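Local structure of aldehyde dehydrogenase (Anabaena variabilis, 4H7N) at residues V378-A381 with V382-A385; E403-K406 with V407-L411; M358-T362 with E363-G367; E280-Y283 with H284-A288. The protein probably oxidises aldehydes to carboxylic acids with NAD+ as the electron acceptor. All coordinates share one frame; numbering follows the deposited sequence.

Interaction 1 (V378-A381 with V382-A385); sequences VEEA and VYLA
Glu380 and Leu384, one helical turn apart, meet through CG and the OE2 branch of the acid: Glu380 CG is 3.8 Å from Leu384 CD1, and Glu380 OE2 is also 3.8 Å from Leu384 CG. The two chains cross at a slant. The second oxygen, Glu380 OE1, lies 3.9 Å from Tyr383 CD2; these two side chains lie side by side, pointing the same way, with carboxylate and ring planes 22° apart. A bend at chi2 (67°) accounts for this reach: CB of Glu380 points away from 382-385, yet the turn after CG brings the carboxylate back over the next residues. Shortened to an alanine, this position would probably leave Leu384 CG and CD1 without the acid chain against them and set the Tyr383 ring freer to turn. On another side of the helix Val378 CG1 touches Val382 CG2 at 4.1 Å. Beneath these contacts lie four i to i+4 backbone bonds, from Val382 N to Val378 O (2.9 Å, N-H...O 172°) through to Ala385 N to Ala381 O. These bonds run through nearly all of helix 378-386, an amphipathic helix packed on the seven-stranded sheet of the family's catalytic domain: the alanines and Leu384 are buried, whereas Glu379 and Tyr383 are exposed. Ala381 and Ala385 rest on Ile240 of strand 237-241, and Leu384 on Met373 of strand 369-375. At the start of the helix Asp377 OD1 accepts a hydrogen bond from Glu380 N, and at its far end Arg271 binds the carbonyl oxygens of Leu384 and Ala385.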
loop_
_atom_site.group_PDB
_atom_site.type_symbol
_atom_site.label_atom_id
_atom_site.label_comp_id
_atom_site.label_asym_id
_atom_site.label_seq_id
_atom_site.Cartn_x
_atom_site.Cartn_y
_atom_site.Cartn_z
ATOM N N VAL A 378 2.043 35.736 1.975
ATOM C CA VAL A 378 1.553 34.369 1.893
ATOM C C VAL A 378 2.608 33.441 1.325
ATOM O O VAL A 378 2.724 32.301 1.742
ATOM C CB VAL A 378 0.322 34.259 0.975
ATOM C CG1 VAL A 378 -0.110 32.803 0.884
ATOM C CG2 VAL A 378 -0.823 35.108 1.509
ATOM N N GLU A 379 3.405 33.935 0.390
ATOM C CA GLU A 379 4.406 33.077 -0.230
ATOM C C GLU A 379 5.377 32.612 0.841
ATOM O O GLU A 379 5.727 31.451 0.883
ATOM C CB GLU A 379 5.137 33.798 -1.383
ATOM C CG GLU A 379 4.230 34.332 -2.519
ATOM C CD GLU A 379 3.276 35.526 -2.150
ATOM O OE1 GLU A 379 3.522 36.333 -1.220
ATOM O OE2 GLU A 379 2.214 35.666 -2.799
ATOM N N GLU A 380 5.764 33.496 1.763
ATOM C CA GLU A 380 6.608 33.093 2.879
ATOM C C GLU A 380 5.910 32.139 3.887
ATOM O O GLU A 380 6.521 31.189 4.386
ATOM C CB GLU A 380 7.135 34.323 3.602
ATOM C CG GLU A 380 8.072 34.022 4.778
ATOM C CD GLU A 380 9.425 33.386 4.377
ATOM O OE1 GLU A 380 9.627 33.092 3.175
ATOM O OE2 GLU A 380 10.299 33.184 5.261
ATOM N N ALA A 381 4.653 32.414 4.192
ATOM C CA ALA A 381 3.860 31.517 5.058
ATOM C C ALA A 381 3.822 30.092 4.522
ATOM O O ALA A 381 4.029 29.144 5.268
ATOM C CB ALA A 381 2.454 32.070 5.228
ATOM N N VAL A 382 3.554 29.939 3.218
ATOM C CA VAL A 382 3.552 28.637 2.563
ATOM C C VAL A 382 4.961 27.988 2.605
ATOM O O VAL A 382 5.076 26.799 2.919
ATOM C CB VAL A 382 3.067 28.757 1.099
ATOM C CG1 VAL A 382 3.353 27.500 0.282
ATOM C CG2 VAL A 382 1.555 29.055 1.102
ATOM N N TYR A 383 5.994 28.755 2.302
ATOM C CA TYR A 383 7.369 28.243 2.374
ATOM C C TYR A 383 7.690 27.722 3.782
ATOM O O TYR A 383 8.213 26.625 3.941
ATOM C CB TYR A 383 8.382 29.336 2.021
ATOM C CG TYR A 383 9.788 28.868 2.295
ATOM C CD1 TYR A 383 10.398 27.940 1.445
ATOM C CD2 TYR A 383 10.472 29.259 3.445
ATOM C CE1 TYR A 383 11.666 27.463 1.709
ATOM C CE2 TYR A 383 11.746 28.781 3.710
ATOM C CZ TYR A 383 12.318 27.886 2.830
ATOM O OH TYR A 383 13.555 27.395 3.048
ATOM N N LEU A 384 7.388 28.517 4.805
ATOM C CA LEU A 384 7.652 28.072 6.187
ATOM C C LEU A 384 6.819 26.846 6.587
ATOM O O LEU A 384 7.352 25.920 7.144
ATOM C CB LEU A 384 7.439 29.215 7.187
ATOM C CG LEU A 384 8.391 30.418 7.005
ATOM C CD1 LEU A 384 7.807 31.657 7.685
ATOM C CD2 LEU A 384 9.781 30.118 7.537
ATOM N N ALA A 385 5.536 26.813 6.239
ATOM C CA ALA A 385 4.679 25.696 6.611
ATOM C C ALA A 385 5.182 24.416 5.972
ATOM O O ALA A 385 5.048 23.329 6.560
ATOM C CB ALA A 385 3.240 25.935 6.179
#

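Interaction 2 (E403-K406 with V407-L411); sequences EALK and VARQL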
loop_
_atom_site.group_PDB
_atom_site.type_symbol
_atom_site.label_atom_id
_atom_site.label_comp_id
_atom_site.label_asym_id
_atom_site.label_seq_id
_atom_site.Cartn_x
_atom_site.Cartn_y
_atom_site.Cartn_z
ATOM N N GLU A 403 -10.438 32.038 0.412
ATOM C CA GLU A 403 -9.087 32.542 0.688
ATOM C C GLU A 403 -8.153 31.511 1.390
ATOM O O GLU A 403 -7.002 31.301 0.978
ATOM C CB GLU A 403 -9.168 33.843 1.483
ATOM C CG GLU A 403 -7.845 34.560 1.526
ATOM C CD GLU A 403 -7.845 35.783 2.409
ATOM O OE1 GLU A 403 -8.883 36.164 3.002
ATOM O OE2 GLU A 403 -6.757 36.371 2.480
ATOM N N ALA A 404 -8.662 30.868 2.445
ATOM C CA ALA A 404 -7.933 29.845 3.138
ATOM C C ALA A 404 -7.618 28.672 2.199
ATOM O O ALA A 404 -6.483 28.143 2.193
ATOM C CB ALA A 404 -8.726 29.368 4.356
ATOM N N LEU A 405 -8.597 28.246 1.413
ATOM C CA LEU A 405 -8.393 27.064 0.577
ATOM C C LEU A 405 -7.262 27.303 -0.428
ATOM O O LEU A 405 -6.443 26.371 -0.695
ATOM C CB LEU A 405 -9.676 26.623 -0.131
ATOM C CG LEU A 405 -10.730 25.851 0.696
ATOM C CD1 LEU A 405 -12.058 25.860 -0.038
ATOM C CD2 LEU A 405 -10.327 24.428 0.986
ATOM N N LYS A 406 -7.202 28.516 -0.985
ATOM C CA LYS A 406 -6.092 28.860 -1.913
ATOM C C LYS A 406 -4.731 28.552 -1.310
ATOM O O LYS A 406 -3.841 28.098 -1.988
ATOM C CB LYS A 406 -6.086 30.342 -2.312
ATOM C CG LYS A 406 -6.593 30.625 -3.701
ATOM C CD LYS A 406 -8.120 30.587 -3.760
ATOM C CE LYS A 406 -8.691 31.216 -5.043
ATOM N NZ LYS A 406 -10.160 31.455 -4.907
ATOM N N VAL A 407 -4.575 28.835 -0.030
ATOM C CA VAL A 407 -3.333 28.603 0.651
ATOM C C VAL A 407 -3.184 27.154 1.007
ATOM O O VAL A 407 -2.094 26.545 0.830
ATOM C CB VAL A 407 -3.271 29.469 1.915
ATOM C CG1 VAL A 407 -2.089 29.079 2.796
ATOM C CG2 VAL A 407 -3.201 30.940 1.505
ATOM N N ALA A 408 -4.276 26.576 1.511
ATOM C CA ALA A 408 -4.287 25.173 1.892
ATOM C C ALA A 408 -3.896 24.210 0.762
ATOM O O ALA A 408 -3.155 23.252 0.995
ATOM C CB ALA A 408 -5.646 24.791 2.421
ATOM N N ARG A 409 -4.373 24.476 -0.447
ATOM C CA ARG A 409 -4.009 23.662 -1.587
ATOM C C ARG A 409 -2.507 23.674 -1.901
ATOM O O ARG A 409 -2.049 22.804 -2.607
ATOM C CB ARG A 409 -4.800 24.077 -2.836
ATOM C CG ARG A 409 -6.291 23.766 -2.709
ATOM C CD ARG A 409 -7.073 24.219 -3.940
ATOM N NE ARG A 409 -8.515 24.231 -3.659
ATOM C CZ ARG A 409 -9.310 25.307 -3.702
ATOM N NH1 ARG A 409 -8.842 26.540 -4.012
ATOM N NH2 ARG A 409 -10.612 25.147 -3.438
ATOM N N GLN A 410 -1.743 24.611 -1.335
ATOM C CA GLN A 410 -0.279 24.661 -1.537
ATOM C C GLN A 410 0.505 23.876 -0.541
ATOM O O GLN A 410 1.730 23.772 -0.660
ATOM C CB GLN A 410 0.196 26.103 -1.511
ATOM C CG GLN A 410 -0.400 26.882 -2.651
ATOM C CD GLN A 410 0.025 28.327 -2.646
ATOM O OE1 GLN A 410 1.214 28.633 -2.725
ATOM N NE2 GLN A 410 -0.929 29.224 -2.538
ATOM N N LEU A 411 -0.182 23.302 0.453
ATOM C CA LEU A 411 0.542 22.694 1.534
ATOM C C LEU A 411 0.725 21.197 1.319
ATOM O O LEU A 411 -0.205 20.522 0.913
ATOM C CB LEU A 411 -0.202 22.943 2.847
ATOM C CG LEU A 411 -0.426 24.416 3.199
ATOM C CD1 LEU A 411 -1.156 24.490 4.555
ATOM C CD2 LEU A 411 0.915 25.130 3.306
#
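Leu405 and Arg409 make the closest side-chain packing here. Leu405 CB sits over one face of the guanidinium, displaced toward its rim, and is 3.7 Å from Arg409 NH2. Arg409 arrives there with CG beside its backbone N (chi1 -67°) and a chain extended from CG to NE, which carries the flat group back along the helix toward Leu405. The backbone beneath is equally compact: Ala408 N bonds Ala404 O at 2.8 Å, and Arg409 N bonds Leu405 O at 2.8 Å. Ala404, Val407 and Ala408 are buried, whereas Arg409 is exposed.

The solvent side is looser. Lys406 runs alongside Arg409 in the same direction, but its CD comes no nearer than 4.1 Å to Arg409 NH1. The charged ends, Lys406 NZ and Arg409 NH1, stand 5.2 Å apart, close enough that each would probably disfavour the other slightly. A type I turn runs from Ala408 to Leu411. Gln410 N bonds Val407 O, three residues back, and the Gln410 side chain instead takes Lys406 O: NE2 donates to it at 3.2 Å, nearly straight (169°) but from 40° above the carbonyl plane.

Helix 401-408 is the crossover of the beta-alpha-beta unit between strands 393-397 and 415-418. Ala404 and Ala408 lie on Ile418, Val407 on Val396 and Leu242, and Gln410 on Val382 of helix 378-386, while Gln121 of the second subunit packs against Leu405 and Arg409.

Interaction 3 (M358-T362 with E363-G367); sequences MKVMT and EETFG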
loop_
_atom_site.group_PDB
_atom_site.type_symbol
_atom_site.label_atom_id
_atom_site.label_comp_id
_atom_site.label_asym_id
_atom_site.label_seq_id
_atom_site.Cartn_x
_atom_site.Cartn_y
_atom_site.Cartn_z
HETATM N N MSE A 358 15.635 26.578 15.380
HETATM C CA MSE A 358 15.367 25.956 16.684
HETATM C C MSE A 358 14.665 24.606 16.555
HETATM O O MSE A 358 13.788 24.394 15.679
HETATM C CB MSE A 358 14.468 26.889 17.544
HETATM C CG MSE A 358 14.989 28.288 17.723
HETATM SE SE MSE A 358 13.544 29.452 18.422
HETATM C CE MSE A 358 14.699 31.010 18.665
ATOM N N LYS A 359 14.979 23.692 17.473
ATOM C CA LYS A 359 14.353 22.381 17.496
ATOM C C LYS A 359 12.870 22.440 17.627
ATOM O O LYS A 359 12.149 21.633 17.039
ATOM C CB LYS A 359 14.848 21.593 18.689
ATOM C CG LYS A 359 16.301 21.170 18.585
ATOM C CD LYS A 359 16.684 20.556 19.922
ATOM C CE LYS A 359 18.177 20.437 20.103
ATOM N NZ LYS A 359 18.586 19.074 19.703
ATOM N N VAL A 360 12.400 23.378 18.438
ATOM C CA VAL A 360 10.965 23.481 18.693
ATOM C C VAL A 360 10.150 23.788 17.416
ATOM O O VAL A 360 8.946 23.596 17.384
ATOM C CB VAL A 360 10.705 24.517 19.821
ATOM C CG1 VAL A 360 10.757 25.936 19.281
ATOM C CG2 VAL A 360 9.388 24.237 20.514
HETATM N N MSE A 361 10.807 24.308 16.389
HETATM C CA MSE A 361 10.174 24.570 15.099
HETATM C C MSE A 361 10.440 23.527 14.031
HETATM O O MSE A 361 9.892 23.616 12.921
HETATM C CB MSE A 361 10.552 26.003 14.695
HETATM C CG MSE A 361 9.700 26.887 15.616
HETATM SE SE MSE A 361 9.353 28.603 14.783
HETATM C CE MSE A 361 7.637 28.027 14.014
ATOM N N THR A 362 11.262 22.526 14.330
ATOM C CA THR A 362 11.616 21.562 13.318
ATOM C C THR A 362 11.398 20.109 13.767
ATOM O O THR A 362 10.821 19.361 13.017
ATOM C CB THR A 362 13.059 21.722 12.866
ATOM O OG1 THR A 362 13.915 21.533 13.983
ATOM C CG2 THR A 362 13.277 23.095 12.256
ATOM N N GLU A 363 11.829 19.716 14.961
ATOM C CA GLU A 363 11.659 18.338 15.428
ATOM C C GLU A 363 10.357 18.230 16.219
ATOM O O GLU A 363 9.965 19.180 16.867
ATOM C CB GLU A 363 12.847 17.902 16.284
ATOM C CG GLU A 363 14.166 17.941 15.500
ATOM C CD GLU A 363 15.411 17.800 16.371
ATOM O OE1 GLU A 363 15.321 17.356 17.533
ATOM O OE2 GLU A 363 16.506 18.148 15.876
ATOM N N GLU A 364 9.709 17.069 16.160
ATOM C CA GLU A 364 8.464 16.839 16.861
ATOM C C GLU A 364 8.690 17.124 18.349
ATOM O O GLU A 364 9.631 16.608 18.950
ATOM C CB GLU A 364 7.936 15.396 16.634
ATOM C CG GLU A 364 6.523 15.134 17.204
ATOM C CD GLU A 364 5.821 13.866 16.624
ATOM O OE1 GLU A 364 6.525 12.819 16.565
ATOM O OE2 GLU A 364 4.588 13.922 16.228
ATOM N N THR A 365 7.826 17.939 18.922
ATOM C CA THR A 365 7.921 18.306 20.347
ATOM C C THR A 365 7.006 17.426 21.224
ATOM O O THR A 365 7.411 16.955 22.292
ATOM C CB THR A 365 7.591 19.806 20.469
ATOM O OG1 THR A 365 8.516 20.555 19.664
ATOM C CG2 THR A 365 7.712 20.308 21.901
ATOM N N PHE A 366 5.768 17.182 20.760
ATOM C CA PHE A 366 4.818 16.375 21.521
ATOM C C PHE A 366 4.601 16.994 22.912
ATOM O O PHE A 366 4.509 16.276 23.912
ATOM C CB PHE A 366 5.352 14.936 21.643
ATOM C CG PHE A 366 4.426 13.890 21.130
ATOM C CD1 PHE A 366 4.056 13.871 19.791
ATOM C CD2 PHE A 366 3.891 12.922 21.988
ATOM C CE1 PHE A 366 3.199 12.897 19.280
ATOM C CE2 PHE A 366 3.024 11.942 21.476
ATOM C CZ PHE A 366 2.697 11.924 20.134
ATOM N N GLY A 367 4.530 18.327 22.963
ATOM C CA GLY A 367 4.291 19.072 24.202
ATOM C C GLY A 367 3.372 20.259 23.967
ATOM O O GLY A 367 2.950 20.517 22.829
HETATM O O HOH W 1 17.607 16.700 19.099
HETATM O O HOH W 2 6.197 22.960 19.042
#
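Glu363 and Lys359 lie side by side, both reaching the same way, and Glu363 is the residue most enclosed by the contact. Its extended chain brings OE2 to 4.1 Å from Lys359 CG, while the charged ends stop short of a salt bridge, with Lys359 NZ and Glu363 OE1 4.3 Å apart. A water closes that interval, accepting from Lys359 NZ at 2.6 Å and donating to Glu363 OE1 at 2.8 Å. Asp319 offers the lysine a further, weak and long ion pair.

The backbone supplies the firmer link. Lys359 O accepts from Glu363 N at 2.8 Å, in its carbonyl plane (N-H...O 148°), and also from Thr362 N at 3.0 Å, two bonds on one oxygen. This compact turn belongs to the loop between strands 349-352 and 369-375, and it overlaps the start of the EExFGP sequence of the aldehyde dehydrogenase family, which in relatives lines the cofactor cleft.

Thr362 turns OG1 between its backbone N and carbonyl carbon (chi1 60°), a position from which the hydroxyl donates a weak bond back to the carbonyl oxygen of Met358, which is selenomethionine in this crystal. Lys236 NZ binds both Val360 O and Glu363 O, tying the turn to the chain before strand 237-241.

Interaction 4 (E280-Y283 with H284-A288); sequences EEFY and HQLIA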
loop_
_atom_site.group_PDB
_atom_site.type_symbol
_atom_site.label_atom_id
_atom_site.label_comp_id
_atom_site.label_asym_id
_atom_site.label_seq_id
_atom_site.Cartn_x
_atom_site.Cartn_y
_atom_site.Cartn_z
ATOM N N GLU A 280 0.928 40.702 16.764
ATOM C CA GLU A 280 0.963 41.166 18.141
ATOM C C GLU A 280 -0.388 40.900 18.834
ATOM O O GLU A 280 -0.460 40.322 19.922
ATOM C CB GLU A 280 1.323 42.665 18.189
ATOM C CG GLU A 280 1.170 43.252 19.591
ATOM C CD GLU A 280 1.533 44.733 19.731
ATOM O OE1 GLU A 280 1.670 45.432 18.701
ATOM O OE2 GLU A 280 1.632 45.213 20.889
ATOM N N GLU A 281 -1.455 41.316 18.173
ATOM C CA GLU A 281 -2.823 41.150 18.669
ATOM C C GLU A 281 -3.183 39.666 18.917
ATOM O O GLU A 281 -3.806 39.279 19.924
ATOM C CB GLU A 281 -3.699 41.762 17.592
ATOM C CG GLU A 281 -5.192 41.719 17.731
ATOM C CD GLU A 281 -5.833 42.458 16.553
ATOM O OE1 GLU A 281 -5.107 43.118 15.734
ATOM O OE2 GLU A 281 -7.063 42.376 16.464
ATOM N N PHE A 282 -2.768 38.837 17.978
ATOM C CA PHE A 282 -2.970 37.408 18.071
ATOM C C PHE A 282 -2.228 36.796 19.253
ATOM O O PHE A 282 -2.817 36.045 20.023
ATOM C CB PHE A 282 -2.489 36.742 16.778
ATOM C CG PHE A 282 -2.577 35.255 16.798
ATOM C CD1 PHE A 282 -1.527 34.502 17.247
ATOM C CD2 PHE A 282 -3.698 34.600 16.301
ATOM C CE1 PHE A 282 -1.600 33.117 17.258
ATOM C CE2 PHE A 282 -3.780 33.208 16.318
ATOM C CZ PHE A 282 -2.726 32.474 16.796
ATOM N N TYR A 283 -0.945 37.074 19.417
ATOM C CA TYR A 283 -0.249 36.358 20.455
ATOM C C TYR A 283 -0.701 36.812 21.851
ATOM O O TYR A 283 -0.743 35.998 22.770
ATOM C CB TYR A 283 1.272 36.336 20.268
ATOM C CG TYR A 283 2.087 37.516 20.662
ATOM C CD1 TYR A 283 2.300 37.818 21.988
ATOM C CD2 TYR A 283 2.753 38.271 19.700
ATOM C CE1 TYR A 283 3.094 38.876 22.363
ATOM C CE2 TYR A 283 3.563 39.339 20.048
ATOM C CZ TYR A 283 3.735 39.647 21.386
ATOM O OH TYR A 283 4.512 40.721 21.780
ATOM N N HIS A 284 -1.081 38.076 21.984
ATOM C CA HIS A 284 -1.655 38.538 23.237
ATOM C C HIS A 284 -2.972 37.888 23.556
ATOM O O HIS A 284 -3.228 37.521 24.714
ATOM C CB HIS A 284 -1.812 40.043 23.239
ATOM C CG HIS A 284 -0.525 40.749 23.484
ATOM N ND1 HIS A 284 0.252 40.501 24.596
ATOM C CD2 HIS A 284 0.128 41.684 22.765
ATOM C CE1 HIS A 284 1.332 41.265 24.556
ATOM N NE2 HIS A 284 1.280 41.990 23.454
ATOM N N GLN A 285 -3.800 37.687 22.542
ATOM C CA GLN A 285 -5.043 36.979 22.808
ATOM C C GLN A 285 -4.745 35.497 23.165
ATOM O O GLN A 285 -5.333 34.918 24.098
ATOM C CB GLN A 285 -6.056 37.180 21.685
ATOM C CG GLN A 285 -7.397 36.627 22.101
ATOM C CD GLN A 285 -8.480 36.674 21.041
ATOM O OE1 GLN A 285 -9.567 36.167 21.290
ATOM N NE2 GLN A 285 -8.201 37.252 19.873
ATOM N N LEU A 286 -3.802 34.892 22.446
ATOM C CA LEU A 286 -3.404 33.510 22.727
ATOM C C LEU A 286 -2.905 33.331 24.153
ATOM O O LEU A 286 -3.275 32.342 24.866
ATOM C CB LEU A 286 -2.337 33.035 21.706
ATOM C CG LEU A 286 -2.112 31.529 21.638
ATOM C CD1 LEU A 286 -3.368 30.767 21.169
ATOM C CD2 LEU A 286 -0.947 31.197 20.708
ATOM N N ILE A 287 -2.047 34.253 24.568
ATOM C CA ILE A 287 -1.543 34.186 25.946
ATOM C C ILE A 287 -2.682 34.196 26.960
ATOM O O ILE A 287 -2.694 33.382 27.899
ATOM C CB ILE A 287 -0.543 35.286 26.255
ATOM C CG1 ILE A 287 0.753 35.032 25.487
ATOM C CG2 ILE A 287 -0.205 35.301 27.752
ATOM C CD1 ILE A 287 1.596 36.291 25.364
ATOM N N ALA A 288 -3.623 35.120 26.795
ATOM C CA ALA A 288 -4.691 35.285 27.808
ATOM C C ALA A 288 -5.489 33.981 27.937
ATOM O O ALA A 288 -5.794 33.514 29.056
ATOM C CB ALA A 288 -5.610 36.434 27.438
#
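Helix 279-292 is an amphipathic helix lying against helix 247-259 and strands 269-275 and 349-352, and Tyr283 and His284 meet on its outer part. Tyr283 CE1 stands over one face of the imidazole, 3.7 Å from His284 CE1. The ring planes are inclined by 36° with centroids 4.5 Å apart, an oblique pairing. Tyr283 CG occupies the space between its own N and carbonyl carbon (chi1 80°), which holds the phenol out from the helix alongside His284, with Ile287 CD1 at its edge, in plane, 3.8 Å from Tyr283 CD1. With an alanine in place of this tyrosine, that face of the imidazole would probably lose its cover and Ile287 CD1 its aromatic neighbour, freeing His284 to turn.

On the buried side Phe282 CE1 touches Leu286 CD2 at 4.0 Å, and the Phe282 ring packs on Ile272 and Val274. Four i to i+4 bonds underlie both sides, the shortest being Ile287 N to Tyr283 O at 2.8 Å. The imidazole also meets Glu280, whose CG is 3.7 Å from His284 CD2. With Glu280 OE2 4.1 Å from His284 NE2, the acid would probably favour a protonated histidine modestly, through proximity and without a hydrogen bond.

Overall arrangement
Interactions 1 and 2 form one packed unit: their centres are 11 Å apart, and helices 378-386 and 401-408 touch through Val378 CG1 and Val407 CG2 at 3.7 Å, while Ala385 CB meets Leu411 CD2, past the second helix, at 3.8 Å. Interactions 3 and 4 stand apart, with nearest atoms about 7 Å between 1 and 3 and about 11 Å between 3 and 4. All four belong to elements of, or around, the same seven-stranded sheet. Interaction 3 lies nearest the predicted active site: the side chain of Glu364 is about 9 Å from that of Glu232. The three helical contacts lie away from it, interaction 2 against the second subunit.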